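Local structure of CRISPR system Cmr subunit Cmr6 (Pyrococcus furiosus, 4W8V) at residues S38-L41 against V47-I50; T63-A68 against N75-R80; R131-Q136 against V142-A147. The protein binds RNA and, together with Cmr1, caps the type III-B Cmr ribonucleoprotein complex that serves CRISPR-based antiviral defence. All coordinates share one frame; numbering follows the deposited sequence.

Interaction 1: S38-L41 against V47-I50; sequences SIRL and VPYI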
loop_
_atom_site.group_PDB
_atom_site.type_symbol
_atom_site.label_atom_id
_atom_site.label_comp_id
_atom_site.label_asym_id
_atom_site.label_seq_id
_atom_site.Cartn_x
_atom_site.Cartn_y
_atom_site.Cartn_z
ATOM N N SER A 38 22.254 -1.674 10.493
ATOM C CA SER A 38 22.736 -0.669 11.460
ATOM C C SER A 38 21.584 0.110 12.106
ATOM O O SER A 38 21.424 0.110 13.322
ATOM C CB SER A 38 23.705 0.295 10.782
ATOM O OG SER A 38 24.903 -0.377 10.461
ATOM N N ILE A 39 20.786 0.783 11.294
ATOM C CA ILE A 39 19.597 1.464 11.786
ATOM C C ILE A 39 18.693 0.545 12.612
ATOM O O ILE A 39 18.266 0.911 13.698
ATOM C CB ILE A 39 18.774 2.052 10.614
ATOM C CG1 ILE A 39 19.641 3.042 9.820
ATOM C CG2 ILE A 39 17.496 2.720 11.137
ATOM C CD1 ILE A 39 19.648 4.448 10.404
ATOM N N ARG A 40 18.417 -0.661 12.111
ATOM C CA ARG A 40 17.422 -1.506 12.773
ATOM C C ARG A 40 17.896 -1.982 14.152
ATOM O O ARG A 40 17.153 -1.924 15.126
ATOM C CB ARG A 40 17.054 -2.717 11.891
ATOM C CG ARG A 40 15.953 -3.602 12.468
ATOM C CD ARG A 40 15.442 -4.666 11.465
ATOM N NE ARG A 40 16.372 -5.772 11.290
ATOM C CZ ARG A 40 16.484 -6.783 12.141
ATOM N NH1 ARG A 40 15.714 -6.841 13.216
ATOM N NH2 ARG A 40 17.362 -7.742 11.906
ATOM N N LEU A 41 19.127 -2.461 14.233
ATOM C CA LEU A 41 19.632 -2.979 15.498
ATOM C C LEU A 41 19.911 -1.849 16.503
ATOM O O LEU A 41 19.497 -1.919 17.658
ATOM C CB LEU A 41 20.900 -3.811 15.281
ATOM C CG LEU A 41 20.805 -5.077 14.411
ATOM C CD1 LEU A 41 22.074 -5.910 14.537
ATOM C CD2 LEU A 41 19.577 -5.927 14.742
ATOM N N VAL A 47 13.217 -3.298 15.252
ATOM C CA VAL A 47 12.006 -3.077 14.463
ATOM C C VAL A 47 12.331 -2.737 13.001
ATOM O O VAL A 47 13.011 -1.745 12.733
ATOM C CB VAL A 47 11.168 -1.952 15.107
ATOM C CG1 VAL A 47 9.900 -1.655 14.317
ATOM C CG2 VAL A 47 10.820 -2.344 16.527
ATOM N N PRO A 48 11.859 -3.560 12.044
ATOM C CA PRO A 48 12.203 -3.246 10.656
ATOM C C PRO A 48 11.327 -2.141 10.074
ATOM O O PRO A 48 10.358 -1.722 10.690
ATOM C CB PRO A 48 11.971 -4.578 9.944
ATOM C CG PRO A 48 10.892 -5.218 10.743
ATOM C CD PRO A 48 11.183 -4.871 12.149
ATOM N N TYR A 49 11.667 -1.631 8.906
ATOM C CA TYR A 49 10.802 -0.634 8.288
ATOM C C TYR A 49 9.850 -1.261 7.289
ATOM O O TYR A 49 9.929 -2.456 6.991
ATOM C CB TYR A 49 11.625 0.456 7.591
ATOM C CG TYR A 49 12.457 -0.025 6.414
ATOM C CD1 TYR A 49 12.008 0.121 5.106
ATOM C CD2 TYR A 49 13.706 -0.590 6.616
ATOM C CE1 TYR A 49 12.779 -0.290 4.031
ATOM C CE2 TYR A 49 14.493 -1.004 5.544
ATOM C CZ TYR A 49 14.029 -0.850 4.257
ATOM O OH TYR A 49 14.832 -1.252 3.203
ATOM N N ILE A 50 8.935 -0.430 6.794
ATOM C CA ILE A 50 8.007 -0.807 5.735
ATOM C C ILE A 50 8.454 -0.155 4.447
ATOM O O ILE A 50 8.436 1.073 4.341
ATOM C CB ILE A 50 6.579 -0.349 6.055
ATOM C CG1 ILE A 50 6.071 -1.018 7.341
ATOM C CG2 ILE A 50 5.667 -0.616 4.876
ATOM C CD1 ILE A 50 5.304 -0.071 8.264
#

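Interaction 2: T63-A68 against N75-R80; sequences TYYVLA and NDFYKR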
loop_
_atom_site.group_PDB
_atom_site.type_symbol
_atom_site.label_atom_id
_atom_site.label_comp_id
_atom_site.label_asym_id
_atom_site.label_seq_id
_atom_site.Cartn_x
_atom_site.Cartn_y
_atom_site.Cartn_z
ATOM N N THR A 63 -6.788 1.612 -5.286
ATOM C CA THR A 63 -7.397 2.364 -6.376
ATOM C C THR A 63 -7.926 1.464 -7.489
ATOM O O THR A 63 -8.856 1.845 -8.194
ATOM C CB THR A 63 -6.413 3.384 -6.985
ATOM O OG1 THR A 63 -5.432 2.699 -7.765
ATOM C CG2 THR A 63 -5.719 4.177 -5.877
ATOM N N TYR A 64 -7.341 0.283 -7.666
ATOM C CA TYR A 64 -7.837 -0.624 -8.703
ATOM C C TYR A 64 -9.126 -1.251 -8.214
ATOM O O TYR A 64 -10.012 -1.562 -8.992
ATOM C CB TYR A 64 -6.829 -1.716 -9.046
ATOM C CG TYR A 64 -5.451 -1.224 -9.391
ATOM C CD1 TYR A 64 -5.258 0.020 -9.964
ATOM C CD2 TYR A 64 -4.337 -2.010 -9.137
ATOM C CE1 TYR A 64 -4.000 0.464 -10.272
ATOM C CE2 TYR A 64 -3.079 -1.578 -9.449
ATOM C CZ TYR A 64 -2.913 -0.342 -10.017
ATOM O OH TYR A 64 -1.653 0.091 -10.324
ATOM N N TYR A 65 -9.195 -1.441 -6.902
ATOM C CA TYR A 65 -10.358 -2.005 -6.257
ATOM C C TYR A 65 -11.557 -1.071 -6.382
ATOM O O TYR A 65 -12.660 -1.490 -6.745
ATOM C CB TYR A 65 -10.039 -2.293 -4.798
ATOM C CG TYR A 65 -11.150 -2.914 -3.998
ATOM C CD1 TYR A 65 -12.073 -2.121 -3.311
ATOM C CD2 TYR A 65 -11.259 -4.288 -3.891
ATOM C CE1 TYR A 65 -13.090 -2.692 -2.557
ATOM C CE2 TYR A 65 -12.270 -4.872 -3.144
ATOM C CZ TYR A 65 -13.178 -4.072 -2.476
ATOM O OH TYR A 65 -14.176 -4.663 -1.733
ATOM N N VAL A 66 -11.335 0.198 -6.081
ATOM C CA VAL A 66 -12.384 1.200 -6.161
ATOM C C VAL A 66 -12.828 1.418 -7.610
ATOM O O VAL A 66 -14.025 1.467 -7.901
ATOM C CB VAL A 66 -11.904 2.532 -5.538
ATOM C CG1 VAL A 66 -12.761 3.690 -5.996
ATOM C CG2 VAL A 66 -11.880 2.413 -4.024
ATOM N N LEU A 67 -11.865 1.528 -8.523
ATOM C CA LEU A 67 -12.172 1.846 -9.916
ATOM C C LEU A 67 -12.866 0.699 -10.644
ATOM O O LEU A 67 -13.475 0.908 -11.696
ATOM C CB LEU A 67 -10.903 2.244 -10.668
ATOM C CG LEU A 67 -10.513 3.717 -10.486
ATOM C CD1 LEU A 67 -9.211 4.054 -11.214
ATOM C CD2 LEU A 67 -11.644 4.603 -10.969
ATOM N N ALA A 68 -12.762 -0.505 -10.090
ATOM C CA ALA A 68 -13.473 -1.658 -10.628
ATOM C C ALA A 68 -14.981 -1.423 -10.514
ATOM O O ALA A 68 -15.760 -1.894 -11.335
ATOM C CB ALA A 68 -13.062 -2.935 -9.900
ATOM N N ASN A 75 -19.083 -7.095 -15.637
ATOM C CA ASN A 75 -19.232 -8.524 -15.376
ATOM C C ASN A 75 -19.090 -8.855 -13.895
ATOM O O ASN A 75 -19.553 -8.101 -13.039
ATOM C CB ASN A 75 -18.204 -9.322 -16.176
ATOM C CG ASN A 75 -17.975 -8.748 -17.556
ATOM O OD1 ASN A 75 -18.741 -7.905 -18.025
ATOM N ND2 ASN A 75 -16.919 -9.207 -18.218
ATOM N N ASP A 76 -18.456 -9.989 -13.600
ATOM C CA ASP A 76 -18.105 -10.337 -12.225
ATOM C C ASP A 76 -17.106 -9.333 -11.670
ATOM O O ASP A 76 -16.229 -8.864 -12.394
ATOM C CB ASP A 76 -17.517 -11.746 -12.144
ATOM C CG ASP A 76 -18.575 -12.816 -12.143
ATOM O OD1 ASP A 76 -19.721 -12.509 -11.752
ATOM O OD2 ASP A 76 -18.262 -13.964 -12.527
ATOM N N PHE A 77 -17.231 -8.999 -10.390
ATOM C CA PHE A 77 -16.348 -7.992 -9.810
ATOM C C PHE A 77 -14.865 -8.362 -9.950
ATOM O O PHE A 77 -14.086 -7.558 -10.435
ATOM C CB PHE A 77 -16.666 -7.744 -8.341
ATOM C CG PHE A 77 -15.775 -6.716 -7.725
ATOM C CD1 PHE A 77 -15.991 -5.369 -7.961
ATOM C CD2 PHE A 77 -14.692 -7.093 -6.948
ATOM C CE1 PHE A 77 -15.166 -4.431 -7.424
ATOM C CE2 PHE A 77 -13.863 -6.155 -6.407
ATOM C CZ PHE A 77 -14.096 -4.819 -6.644
ATOM N N TYR A 78 -14.494 -9.579 -9.557
ATOM C CA TYR A 78 -13.105 -10.026 -9.627
ATOM C C TYR A 78 -12.500 -9.847 -11.025
ATOM O O TYR A 78 -11.315 -9.527 -11.150
ATOM C CB TYR A 78 -12.975 -11.492 -9.178
ATOM C CG TYR A 78 -13.233 -12.515 -10.269
ATOM C CD1 TYR A 78 -12.183 -13.084 -10.987
ATOM C CD2 TYR A 78 -14.528 -12.911 -10.580
ATOM C CE1 TYR A 78 -12.421 -14.013 -11.984
ATOM C CE2 TYR A 78 -14.773 -13.845 -11.577
ATOM C CZ TYR A 78 -13.720 -14.389 -12.273
ATOM O OH TYR A 78 -13.975 -15.310 -13.259
ATOM N N LYS A 79 -13.300 -10.045 -12.074
ATOM C CA LYS A 79 -12.814 -9.830 -13.431
ATOM C C LYS A 79 -12.548 -8.349 -13.698
ATOM O O LYS A 79 -11.547 -7.994 -14.315
ATOM C CB LYS A 79 -13.803 -10.368 -14.475
ATOM C CG LYS A 79 -13.984 -11.872 -14.470
ATOM C CD LYS A 79 -14.732 -12.323 -15.716
ATOM C CE LYS A 79 -15.757 -13.400 -15.401
ATOM N NZ LYS A 79 -15.675 -14.546 -16.358
ATOM N N ARG A 80 -13.447 -7.486 -13.238
ATOM C CA ARG A 80 -13.277 -6.052 -13.436
ATOM C C ARG A 80 -12.027 -5.526 -12.727
ATOM O O ARG A 80 -11.275 -4.732 -13.287
ATOM C CB ARG A 80 -14.510 -5.289 -12.950
ATOM C CG ARG A 80 -15.751 -5.558 -13.772
ATOM C CD ARG A 80 -16.901 -4.683 -13.340
ATOM N NE ARG A 80 -17.836 -5.403 -12.486
ATOM C CZ ARG A 80 -18.170 -5.021 -11.257
ATOM N NH1 ARG A 80 -17.647 -3.915 -10.740
ATOM N NH2 ARG A 80 -19.030 -5.743 -10.548
#

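Interaction 3: R131-Q136 against V142-A147; sequences RIFGTQ and VVFFDA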
loop_
_atom_site.group_PDB
_atom_site.type_symbol
_atom_site.label_atom_id
_atom_site.label_comp_id
_atom_site.label_asym_id
_atom_site.label_seq_id
_atom_site.Cartn_x
_atom_site.Cartn_y
_atom_site.Cartn_z
ATOM N N ARG A 131 -0.303 10.063 -13.073
ATOM C CA ARG A 131 0.819 10.868 -12.609
ATOM C C ARG A 131 1.370 10.407 -11.256
ATOM O O ARG A 131 2.578 10.424 -11.041
ATOM C CB ARG A 131 0.409 12.339 -12.534
ATOM C CG ARG A 131 0.063 12.935 -13.886
ATOM C CD ARG A 131 -0.483 14.330 -13.724
ATOM N NE ARG A 131 0.404 15.113 -12.878
ATOM C CZ ARG A 131 0.006 16.098 -12.087
ATOM N NH1 ARG A 131 -1.277 16.434 -12.032
ATOM N NH2 ARG A 131 0.900 16.743 -11.347
ATOM N N ILE A 132 0.488 9.997 -10.349
ATOM C CA ILE A 132 0.908 9.579 -9.016
ATOM C C ILE A 132 1.771 8.321 -9.049
ATOM O O ILE A 132 2.862 8.295 -8.468
ATOM C CB ILE A 132 -0.311 9.349 -8.100
ATOM C CG1 ILE A 132 -0.960 10.690 -7.745
ATOM C CG2 ILE A 132 0.087 8.618 -6.821
ATOM C CD1 ILE A 132 -2.224 10.561 -6.915
ATOM N N PHE A 133 1.292 7.296 -9.753
ATOM C CA PHE A 133 1.906 5.972 -9.731
ATOM C C PHE A 133 2.796 5.698 -10.947
ATOM O O PHE A 133 3.730 4.894 -10.881
ATOM C CB PHE A 133 0.821 4.891 -9.644
ATOM C CG PHE A 133 -0.006 4.966 -8.395
ATOM C CD1 PHE A 133 0.517 4.553 -7.178
ATOM C CD2 PHE A 133 -1.307 5.448 -8.430
ATOM C CE1 PHE A 133 -0.238 4.622 -6.019
ATOM C CE2 PHE A 133 -2.063 5.515 -7.268
ATOM C CZ PHE A 133 -1.521 5.105 -6.066
ATOM N N GLY A 134 2.501 6.372 -12.052
ATOM C CA GLY A 134 3.202 6.137 -13.298
ATOM C C GLY A 134 2.564 4.987 -14.040
ATOM O O GLY A 134 1.660 4.338 -13.531
ATOM N N THR A 135 3.021 4.753 -15.263
ATOM C CA THR A 135 2.589 3.619 -16.066
ATOM C C THR A 135 3.788 3.011 -16.777
ATOM O O THR A 135 4.934 3.321 -16.467
ATOM C CB THR A 135 1.541 4.014 -17.121
ATOM O OG1 THR A 135 2.110 4.955 -18.035
ATOM C CG2 THR A 135 0.315 4.630 -16.469
ATOM N N GLN A 136 3.519 2.141 -17.740
ATOM C CA GLN A 136 4.590 1.531 -18.510
ATOM C C GLN A 136 5.318 2.566 -19.362
ATOM O O GLN A 136 6.507 2.421 -19.635
ATOM C CB GLN A 136 4.051 0.403 -19.397
ATOM C CG GLN A 136 4.030 -0.967 -18.728
ATOM C CD GLN A 136 5.391 -1.384 -18.183
ATOM O OE1 GLN A 136 6.440 -0.952 -18.673
ATOM N NE2 GLN A 136 5.376 -2.226 -17.157
ATOM N N VAL A 142 5.362 10.991 -8.047
ATOM C CA VAL A 142 5.324 10.985 -6.592
ATOM C C VAL A 142 6.258 9.916 -6.050
ATOM O O VAL A 142 6.297 8.791 -6.537
ATOM C CB VAL A 142 3.893 10.754 -6.051
ATOM C CG1 VAL A 142 3.915 10.588 -4.540
ATOM C CG2 VAL A 142 2.992 11.922 -6.432
ATOM N N VAL A 143 7.038 10.293 -5.053
ATOM C CA VAL A 143 7.967 9.385 -4.419
ATOM C C VAL A 143 7.272 8.753 -3.235
ATOM O O VAL A 143 6.713 9.459 -2.389
ATOM C CB VAL A 143 9.246 10.125 -3.962
ATOM C CG1 VAL A 143 10.160 9.201 -3.168
ATOM C CG2 VAL A 143 9.967 10.703 -5.165
ATOM N N PHE A 144 7.277 7.427 -3.187
ATOM C CA PHE A 144 6.738 6.731 -2.042
ATOM C C PHE A 144 7.883 6.331 -1.146
ATOM O O PHE A 144 8.516 5.295 -1.365
ATOM C CB PHE A 144 5.919 5.516 -2.466
ATOM C CG PHE A 144 4.590 5.871 -3.048
ATOM C CD1 PHE A 144 4.464 6.184 -4.400
ATOM C CD2 PHE A 144 3.461 5.900 -2.246
ATOM C CE1 PHE A 144 3.229 6.532 -4.923
ATOM C CE2 PHE A 144 2.231 6.234 -2.765
ATOM C CZ PHE A 144 2.118 6.562 -4.100
ATOM N N PHE A 145 8.141 7.169 -0.139
ATOM C CA PHE A 145 9.231 6.944 0.800
ATOM C C PHE A 145 8.978 5.729 1.646
ATOM O O PHE A 145 7.837 5.300 1.837
ATOM C CB PHE A 145 9.444 8.146 1.736
ATOM C CG PHE A 145 9.909 9.392 1.042
ATOM C CD1 PHE A 145 11.178 9.469 0.502
ATOM C CD2 PHE A 145 9.075 10.494 0.949
ATOM C CE1 PHE A 145 11.604 10.611 -0.136
ATOM C CE2 PHE A 145 9.480 11.639 0.314
ATOM C CZ PHE A 145 10.753 11.708 -0.230
ATOM N N ASP A 146 10.063 5.193 2.182
ATOM C CA ASP A 146 9.962 4.131 3.146
ATOM C C ASP A 146 9.343 4.659 4.439
ATOM O O ASP A 146 9.576 5.814 4.850
ATOM C CB ASP A 146 11.341 3.512 3.378
ATOM C CG ASP A 146 11.896 2.840 2.112
ATOM O OD1 ASP A 146 11.325 1.839 1.652
ATOM O OD2 ASP A 146 12.877 3.326 1.551
ATOM N N ALA A 147 8.523 3.819 5.058
ATOM C CA ALA A 147 7.939 4.136 6.350
ATOM C C ALA A 147 8.863 3.612 7.420
ATOM O O ALA A 147 9.183 2.428 7.433
ATOM C CB ALA A 147 6.573 3.534 6.487
HETATM O O HOH W 1 5.134 6.907 -8.323
#

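Interaction 1: S38-L41 against V47-I50
In the chain reversal that follows helix 34-43, Arg40 lays the aliphatic part of its side chain against Val47 and Pro48, packing the short helix against the loop that leads to helix 52-68. The two backbones come close at a single pair, with the CA atoms of Arg40 and Val47 5.9 Å apart. No hydrogen bond crosses between the segments, and contact rests on two methylene groups. CG of Arg40 lies 3.5 Å from the carbonyl O of Val47, a carbon-to-oxygen touch. One atom further, CD of Arg40 lies against the Pro48 ring, 3.6 Å from CA and 3.8 Å from CB of Pro48. The torsions explain this course: with CG opposite the backbone N (chi1 -176°) and an extended second torsion, the chain runs straight out to the proline, and the bend at chi3 (75°) then swings the guanidinium aside. There the charged end finds its own partners. NE forms a salt bridge with Glu32, and NH1 donates to the carbonyl of Gly46, the residue just before Val47. CD2 of Leu41 rests 3.9 Å above one guanidinium face, toward its rim. The backbones of Arg40 and Gly46 are hydrogen-bonded as well, so the turn is tied by main chain and side chain together. Pro48, for its part, packs on Val27, Leu195 and Val197 of the three-stranded sheet, whereas Val47, whose CB points away from the helix segment, meets Pro149 and Val201. The example illustrates a helix-to-loop reversal in which an arginine lends its methylenes to the apolar packing and its guanidinium to the loop backbone, here in the connection that enters the first long helix of a RAMP-type, ferredoxin-like fold.

Interaction 2: T63-A68 against N75-R80
Arg80 and Phe77 meet Ala68 and Tyr65 where helices 52-68 and 77-90 are joined as a helical hairpin, whose connecting loop is partly disordered. Traced outward, Arg80 begins at CB, which packs 4.1 Å from CB of Ala68 at the nearest approach of the two backbones. CD then passes 3.6 Å from the carbonyl O of Ala68. A bend at chi3 (-101°) turns the guanidinium back beside that same oxygen, and NH1 donates to Ala68 O over 2.8 Å. This oxygen lies almost in the guanidinium plane, although the nitrogen stands well above the carbonyl plane. NE bonds to the backbone O of Asn75 at 3.2 Å, nearly straight at 162°; NH2 adds a weak bond to that oxygen. Arg80 thus bridges the end region of helix 52-68 and Asn75, the residue before the N-cap Asp76; the Asn75 half is less certain, that residue being poorly ordered. Leu67 extends the interhelical packing to Val84 and Phe88, and Tyr65 touches Leu109 of helix 108-116. The ring of Phe77 reaches back across the hairpin: its CE1 is 3.6 Å from CB of Ala68. Its edge is turned to the face of Tyr65 in a T-shaped stack, centroids 5.3 Å apart and planes at 72°. At that edge CZ of Phe77 comes within 3.6 Å of the backbone O of Tyr65, which lies near the phenylalanine ring plane.

Interaction 3: R131-Q136 against V142-A147
Ile132 and Phe133, in the last turn of helix 122-133, pack against Val142 and Phe144, where the chain enters strand 143-149. The apolar contacts come first. CG1 of Ile132 meets CG2 of Val142 loosely, at 4.3 Å. The other branch of the isoleucine, CG2, lies opposite its own backbone N (CG1 takes chi1 -71°), and this methyl serves two rings: it is centred over a face of Phe133 and touches the edge of Phe144, 4.0 Å from CZ. In the aromatic pair, the rings of Phe133 and Phe144 run almost parallel, at 10°, but are displaced so that little of one lies over the other, with centroids 5.6 Å from each other; the touch is between CE1 of Phe133 and CZ of Phe144, at 3.6 Å. Polar contact is indirect. One water spends both hydrogens on the gap, donating to Ile132 O over 2.7 Å and to Val142 O over 2.8 Å, and lies in the plane of the Phe144 ring at its edge. Beside the Ile132 oxygen that this water binds, CB of Val142 makes a van der Waals touch at 3.6 Å. One residue earlier in the helix, Arg131 forms salt bridges with Asp211 and Glu141, and Lys56 bonds to the carbonyl of Phe133. Helix 122-133 thus leads by a short loop into edge strand 143-149, whose Phe144 also packs on helices 52-68 and 212-228. Helices against one face of an antiparallel sheet of this strand order fit the ferredoxin-like fold of RAMP proteins.

The three contacts follow one another along this C-terminal part of Cmr6, each closing before the next opens. Interactions 1 and 2 stand on opposite sides of the chain's centre, about 36 Å apart between centres, yet successive helices, 34-43 and 52-68, carry them. Interaction 3 touches both, its centre about 22 Å from that of interaction 1 and 21 Å from that of interaction 2. Ile50 O and Ala147 N make a probable hydrogen bond at 2.8 Å, while CG2 of Thr63 meets CE2 of Phe133 at 4.1 Å. Within one RAMP-type domain, the strand and helix of interaction 3 thus connect the loop of interaction 1 with the helices of interaction 2. The antiparallel sheet, ordered 143-149, 202-209, 13-21, 242-244, matches a ferredoxin-like fold.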